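Local coordinates for protein ferritin (Ulva pertusa, PDB 3VNX) that probably oxidises ferrous iron and stores it as ferric mineral inside a hollow shell of 24 subunits, as other ferritins do, at residues V34-E39 and T98-R103; A76-E81 and Y126-A131. One frame throughout, in Å; residues are numbered along the deposited sequence.

Interaction 1: V34-E39 and T98-R103; sequences VEYHIE and TKRGGR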
loop_
_atom_site.group_PDB
_atom_site.type_symbol
_atom_site.label_atom_id
_atom_site.label_comp_id
_atom_site.label_asym_id
_atom_site.label_seq_id
_atom_site.Cartn_x
_atom_site.Cartn_y
_atom_site.Cartn_z
ATOM N N VAL A 34 28.239 -4.270 49.726
ATOM C CA VAL A 34 27.505 -3.929 50.934
ATOM C C VAL A 34 26.899 -5.183 51.547
ATOM O O VAL A 34 26.055 -5.840 50.923
ATOM C CB VAL A 34 26.344 -2.956 50.646
ATOM C CG1 VAL A 34 25.314 -3.013 51.783
ATOM C CG2 VAL A 34 26.847 -1.554 50.429
ATOM N N GLU A 35 27.318 -5.505 52.773
ATOM C CA GLU A 35 26.796 -6.675 53.480
ATOM C C GLU A 35 26.775 -7.911 52.596
ATOM O O GLU A 35 25.789 -8.639 52.549
ATOM C CB GLU A 35 25.399 -6.399 54.014
ATOM C CG GLU A 35 25.379 -5.392 55.142
ATOM C CD GLU A 35 26.027 -5.945 56.395
ATOM O OE1 GLU A 35 26.109 -7.189 56.504
ATOM O OE2 GLU A 35 26.453 -5.145 57.260
ATOM N N TYR A 36 27.877 -8.131 51.895
ATOM C CA TYR A 36 28.003 -9.256 50.996
ATOM C C TYR A 36 29.103 -10.189 51.517
ATOM O O TYR A 36 30.287 -9.976 51.245
ATOM C CB TYR A 36 28.303 -8.753 49.563
ATOM C CG TYR A 36 28.205 -9.852 48.530
ATOM C CD1 TYR A 36 26.986 -10.465 48.255
ATOM C CD2 TYR A 36 29.333 -10.308 47.855
ATOM C CE1 TYR A 36 26.889 -11.500 47.318
ATOM C CE2 TYR A 36 29.244 -11.338 46.916
ATOM C CZ TYR A 36 28.017 -11.934 46.659
ATOM O OH TYR A 36 27.925 -12.956 45.735
ATOM N N HIS A 37 28.690 -11.224 52.255
ATOM C CA HIS A 37 29.585 -12.088 53.033
ATOM C C HIS A 37 30.551 -12.904 52.191
ATOM O O HIS A 37 30.213 -13.376 51.102
ATOM C CB HIS A 37 28.760 -13.027 53.926
ATOM C CG HIS A 37 29.555 -13.732 54.993
ATOM N ND1 HIS A 37 29.656 -13.257 56.283
ATOM C CD2 HIS A 37 30.248 -14.896 54.969
ATOM C CE1 HIS A 37 30.396 -14.085 57.003
ATOM N NE2 HIS A 37 30.760 -15.092 56.232
ATOM N N ILE A 38 31.759 -13.091 52.707
ATOM C CA ILE A 38 32.779 -13.824 51.954
ATOM C C ILE A 38 32.316 -15.226 51.629
ATOM O O ILE A 38 32.603 -15.756 50.557
ATOM C CB ILE A 38 34.106 -13.901 52.707
ATOM C CG1 ILE A 38 33.900 -14.561 54.081
ATOM C CG2 ILE A 38 34.731 -12.502 52.822
ATOM C CD1 ILE A 38 35.176 -14.761 54.851
ATOM N N GLU A 39 31.577 -15.816 52.555
ATOM C CA GLU A 39 31.110 -17.181 52.386
ATOM C C GLU A 39 30.118 -17.242 51.214
ATOM O O GLU A 39 30.170 -18.142 50.378
ATOM C CB GLU A 39 30.494 -17.673 53.697
ATOM C CG GLU A 39 30.392 -19.168 53.815
ATOM C CD GLU A 39 30.041 -19.612 55.224
ATOM O OE1 GLU A 39 30.523 -18.964 56.175
ATOM O OE2 GLU A 39 29.298 -20.612 55.367
ATOM N N THR A 98 29.977 -9.728 40.459
ATOM C CA THR A 98 30.559 -8.400 40.323
ATOM C C THR A 98 29.513 -7.294 40.515
ATOM O O THR A 98 29.837 -6.158 40.876
ATOM C CB THR A 98 31.299 -8.256 38.995
ATOM O OG1 THR A 98 30.513 -8.841 37.950
ATOM C CG2 THR A 98 32.641 -8.990 39.078
ATOM N N LYS A 99 28.252 -7.637 40.288
ATOM C CA LYS A 99 27.173 -6.737 40.628
ATOM C C LYS A 99 27.211 -6.396 42.131
ATOM O O LYS A 99 27.035 -5.241 42.507
ATOM C CB LYS A 99 25.817 -7.336 40.225
ATOM C CG LYS A 99 24.662 -6.322 40.186
ATOM C CD LYS A 99 23.352 -6.936 39.658
ATOM C CE LYS A 99 23.298 -6.928 38.131
ATOM N NZ LYS A 99 22.105 -7.670 37.584
ATOM N N ARG A 100 27.447 -7.391 42.987
ATOM C CA ARG A 100 27.380 -7.170 44.435
ATOM C C ARG A 100 28.708 -6.743 45.057
ATOM O O ARG A 100 28.792 -6.565 46.272
ATOM C CB ARG A 100 26.870 -8.421 45.167
ATOM C CG ARG A 100 25.369 -8.702 45.030
ATOM C CD ARG A 100 24.496 -7.662 45.744
ATOM N NE ARG A 100 24.799 -7.551 47.176
ATOM C CZ ARG A 100 24.314 -8.353 48.127
ATOM N NH1 ARG A 100 23.487 -9.343 47.808
ATOM N NH2 ARG A 100 24.651 -8.158 49.400
ATOM N N GLY A 101 29.740 -6.592 44.230
ATOM C CA GLY A 101 31.055 -6.198 44.707
ATOM C C GLY A 101 31.974 -7.391 44.948
ATOM O O GLY A 101 33.152 -7.221 45.233
ATOM N N GLY A 102 31.441 -8.601 44.851
ATOM C CA GLY A 102 32.266 -9.789 44.979
ATOM C C GLY A 102 33.205 -9.961 43.798
ATOM O O GLY A 102 33.060 -9.285 42.785
ATOM N N ARG A 103 34.176 -10.855 43.921
ATOM C CA ARG A 103 35.082 -11.116 42.804
ATOM C C ARG A 103 34.990 -12.551 42.285
ATOM O O ARG A 103 34.975 -13.511 43.056
ATOM C CB ARG A 103 36.520 -10.718 43.148
ATOM C CG ARG A 103 36.568 -9.314 43.708
ATOM C CD ARG A 103 37.885 -8.580 43.480
ATOM N NE ARG A 103 37.745 -7.182 43.906
ATOM C CZ ARG A 103 38.620 -6.528 44.670
ATOM N NH1 ARG A 103 39.722 -7.142 45.083
ATOM N NH2 ARG A 103 38.399 -5.257 45.016
HETATM O O HOH W 1 27.007 -5.843 47.756
#

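Interaction 2: A76-E81 and Y126-A131; sequences AKFFKE and YAMELA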
loop_
_atom_site.group_PDB
_atom_site.type_symbol
_atom_site.label_atom_id
_atom_site.label_comp_id
_atom_site.label_asym_id
_atom_site.label_seq_id
_atom_site.Cartn_x
_atom_site.Cartn_y
_atom_site.Cartn_z
ATOM N N ALA A 76 22.511 -34.552 19.586
ATOM C CA ALA A 76 23.703 -33.719 19.526
ATOM C C ALA A 76 23.340 -32.234 19.650
ATOM O O ALA A 76 23.985 -31.480 20.385
ATOM C CB ALA A 76 24.507 -33.989 18.256
ATOM N N LYS A 77 22.303 -31.814 18.938
ATOM C CA LYS A 77 21.891 -30.415 18.962
ATOM C C LYS A 77 21.419 -30.061 20.364
ATOM O O LYS A 77 21.816 -29.030 20.952
ATOM C CB LYS A 77 20.786 -30.185 17.934
ATOM C CG LYS A 77 20.131 -28.817 17.949
ATOM C CD LYS A 77 19.226 -28.637 16.704
ATOM C CE LYS A 77 18.395 -27.347 16.767
ATOM N NZ LYS A 77 17.447 -27.319 17.930
ATOM N N PHE A 78 20.578 -30.938 20.900
ATOM C CA PHE A 78 20.071 -30.786 22.255
ATOM C C PHE A 78 21.197 -30.544 23.262
ATOM O O PHE A 78 21.104 -29.665 24.123
ATOM C CB PHE A 78 19.280 -32.025 22.668
ATOM C CG PHE A 78 18.761 -31.955 24.066
ATOM C CD1 PHE A 78 17.538 -31.349 24.333
ATOM C CD2 PHE A 78 19.499 -32.482 25.123
ATOM C CE1 PHE A 78 17.047 -31.275 25.624
ATOM C CE2 PHE A 78 19.022 -32.420 26.415
ATOM C CZ PHE A 78 17.786 -31.813 26.673
ATOM N N PHE A 79 22.270 -31.319 23.158
ATOM C CA PHE A 79 23.340 -31.155 24.123
ATOM C C PHE A 79 24.197 -29.923 23.882
ATOM O O PHE A 79 24.681 -29.317 24.836
ATOM C CB PHE A 79 24.170 -32.430 24.272
ATOM C CG PHE A 79 23.451 -33.501 25.017
ATOM C CD1 PHE A 79 23.021 -33.274 26.319
ATOM C CD2 PHE A 79 23.175 -34.717 24.419
ATOM C CE1 PHE A 79 22.337 -34.246 27.026
ATOM C CE2 PHE A 79 22.490 -35.705 25.118
ATOM C CZ PHE A 79 22.076 -35.472 26.423
ATOM N N LYS A 80 24.385 -29.545 22.624
ATOM C CA LYS A 80 25.101 -28.305 22.369
ATOM C C LYS A 80 24.339 -27.141 23.007
ATOM O O LYS A 80 24.941 -26.282 23.661
ATOM C CB LYS A 80 25.325 -28.064 20.871
ATOM C CG LYS A 80 25.957 -26.699 20.558
ATOM C CD LYS A 80 27.222 -26.438 21.398
ATOM C CE LYS A 80 28.077 -25.301 20.824
ATOM N NZ LYS A 80 27.381 -23.982 20.820
ATOM N N GLU A 81 23.017 -27.123 22.835
ATOM C CA GLU A 81 22.193 -26.067 23.411
ATOM C C GLU A 81 22.248 -26.114 24.937
ATOM O O GLU A 81 22.472 -25.097 25.596
ATOM C CB GLU A 81 20.756 -26.180 22.899
ATOM C CG GLU A 81 20.636 -25.878 21.408
ATOM C CD GLU A 81 19.305 -26.297 20.809
ATOM O OE1 GLU A 81 18.532 -27.022 21.480
ATOM O OE2 GLU A 81 19.041 -25.902 19.652
ATOM N N TYR A 126 20.439 -43.850 28.336
ATOM C CA TYR A 126 21.481 -43.696 29.338
ATOM C C TYR A 126 21.891 -42.233 29.487
ATOM O O TYR A 126 21.881 -41.696 30.595
ATOM C CB TYR A 126 22.690 -44.563 29.011
ATOM C CG TYR A 126 23.875 -44.251 29.893
ATOM C CD1 TYR A 126 25.072 -43.786 29.347
ATOM C CD2 TYR A 126 23.796 -44.393 31.277
ATOM C CE1 TYR A 126 26.163 -43.492 30.157
ATOM C CE2 TYR A 126 24.879 -44.101 32.095
ATOM C CZ TYR A 126 26.059 -43.653 31.527
ATOM O OH TYR A 126 27.137 -43.360 32.328
ATOM N N ALA A 127 22.246 -41.595 28.373
ATOM C CA ALA A 127 22.596 -40.182 28.376
ATOM C C ALA A 127 21.508 -39.319 29.015
ATOM O O ALA A 127 21.810 -38.374 29.767
ATOM C CB ALA A 127 22.896 -39.698 26.962
ATOM N N MET A 128 20.245 -39.633 28.734
ATOM C CA MET A 128 19.157 -38.834 29.301
ATOM C C MET A 128 18.996 -39.108 30.801
ATOM O O MET A 128 18.657 -38.213 31.591
ATOM C CB MET A 128 17.851 -39.038 28.522
ATOM C CG MET A 128 17.995 -38.674 27.036
ATOM S SD MET A 128 18.751 -37.032 26.784
ATOM C CE MET A 128 17.438 -35.980 27.424
ATOM N N GLU A 129 19.272 -40.343 31.200
ATOM C CA GLU A 129 19.276 -40.667 32.622
ATOM C C GLU A 129 20.452 -39.980 33.323
ATOM O O GLU A 129 20.324 -39.511 34.445
ATOM C CB GLU A 129 19.302 -42.181 32.838
ATOM C CG GLU A 129 17.987 -42.886 32.496
ATOM C CD GLU A 129 18.004 -44.368 32.848
ATOM O OE1 GLU A 129 19.095 -44.907 33.150
ATOM O OE2 GLU A 129 16.923 -44.994 32.827
ATOM N N LEU A 130 21.591 -39.913 32.648
ATOM C CA LEU A 130 22.758 -39.217 33.182
ATOM C C LEU A 130 22.422 -37.740 33.353
ATOM O O LEU A 130 22.637 -37.160 34.418
ATOM C CB LEU A 130 23.940 -39.368 32.224
ATOM C CG LEU A 130 25.371 -39.276 32.758
ATOM C CD1 LEU A 130 26.241 -38.579 31.742
ATOM C CD2 LEU A 130 25.459 -38.569 34.098
ATOM N N ALA A 131 21.884 -37.149 32.286
ATOM C CA ALA A 131 21.483 -35.742 32.281
ATOM C C ALA A 131 20.497 -35.414 33.400
ATOM O O ALA A 131 20.699 -34.468 34.159
ATOM C CB ALA A 131 20.891 -35.355 30.914
#

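Interaction 1: V34-E39 and T98-R103
Tyr36 CG stands anti to the backbone N (chi1 -170°), and the Arg100 chain, with CG beside its own N, bends at chi2 and chi3 past the CD1 side of the ring, which brings its guanidinium beside Tyr36 CD1. Arg100 CB lies over the centre of one ring face, a CH-pi contact 3.7 Å from the Tyr36 centroid. The guanidinium, its plane turned 63° from the ring, sets its face on Tyr36 CD1, which is 3.4 Å from Arg100 CZ. Near its own plane, Arg100 NH2 donates to Val34 O at 3.1 Å, with an N-H...O angle of 155°. Arg100 NE donates to a water at 2.9 Å that also accepts from Val34 N, so side chain and solvent together engage both polar backbone atoms of Val34. Outside the pair, Arg100 NH1 forms a salt bridge with Asp154, and Tyr36 OH is hydrogen-bonded to Gln97. An alanine in place of Arg100 would keep the CB over the ring but is likely to leave Val34 O and Asp154 without this mate and Tyr36 CD1 without the guanidinium face beside it. Gly102 CA meets the ring obliquely, 3.9 Å from Tyr36 CE2; a CB there would clash with that atom. Gly101, at positive phi, completes a Schellman motif ending helix 73-99, here docked against the loop that leads to His37, the N-cap of helix 38-66.

Interaction 2: A76-E81 and Y126-A131
Ala127 is the first residue of 126-131 to meet helix 76-81: its CB points across and lies 4.3 Å from Phe79 CZ, approaching the ring obliquely. Ala127 also packs on Phe65 of helix 38-66. Met128 follows and makes contact with both phenylalanines. Its CG sits beside the backbone N (chi1 -58°), and further bends at chi2 and chi3 carry the thioether across the gap between the helices. Met128 SD reaches Phe79 CZ at 3.7 Å, its line to the ring centroid 63° off the normal, an oblique Met-aromatic contact. The methyl goes on to Phe78, with Met128 CE 4.0 Å from Phe78 CE2. The sulfur has a second, looser Met-aromatic relation here, since Met128 SD is 5.4 Å from the Phe78 centroid. The two rings are themselves packed together: Phe78 CD2 lies over one face of Phe79, displaced toward the rim, while Phe79 CE1 is at the edge of Phe78. Tyr179 of helix 155-201 touches both Phe78 and Met128, and Leu183 also packs on Met128. One turn after Ala127, Ala131 closes the contact, its CB at the edge of the Phe79 ring and 4.3 Å from CE1 of that residue. Ala131 is also touched by Tyr58 and His176, from two further helices of the bundle.

The short segments run nearly parallel, at 18°, with axes 12.7 Å apart. At that separation Phe79 and Met128 bridge the middle of the bundle, and the Phe79 ring ends against the methyls of Ala127 and Ala131. This fits a pair facing across the ferritin four-helix bundle, where the long connection between helix 73-99 and helix 123-151 lets both run the same way. No hydrogen bond or salt bridge crosses between the segments, so the contact rests on dispersion, the hydrophobic effect and weak sulfur-aromatic attraction.

In the fold
Both interactions use helix 73-99, but on opposite sides of the chain's centre: their centres are 34 Å apart. Interaction 2 lies inside the four-helix bundle, where 76-81 faces 126-131 across the hydrophobic core, and all its touching residues are buried. Interaction 1 sits at the other end of that helix, where its C-terminal turn meets the loop entering helix 38-66. Most of it is buried, partly beneath a second subunit, which packs on Val34, Glu35 and Arg100, yet Glu35 remains exposed. The chemistry follows: in interaction 1 an arginine meets an aromatic ring and, with water, backbone groups of the loop before helix 38-66, while interaction 2 has only apolar and sulfur-aromatic contacts between its segments.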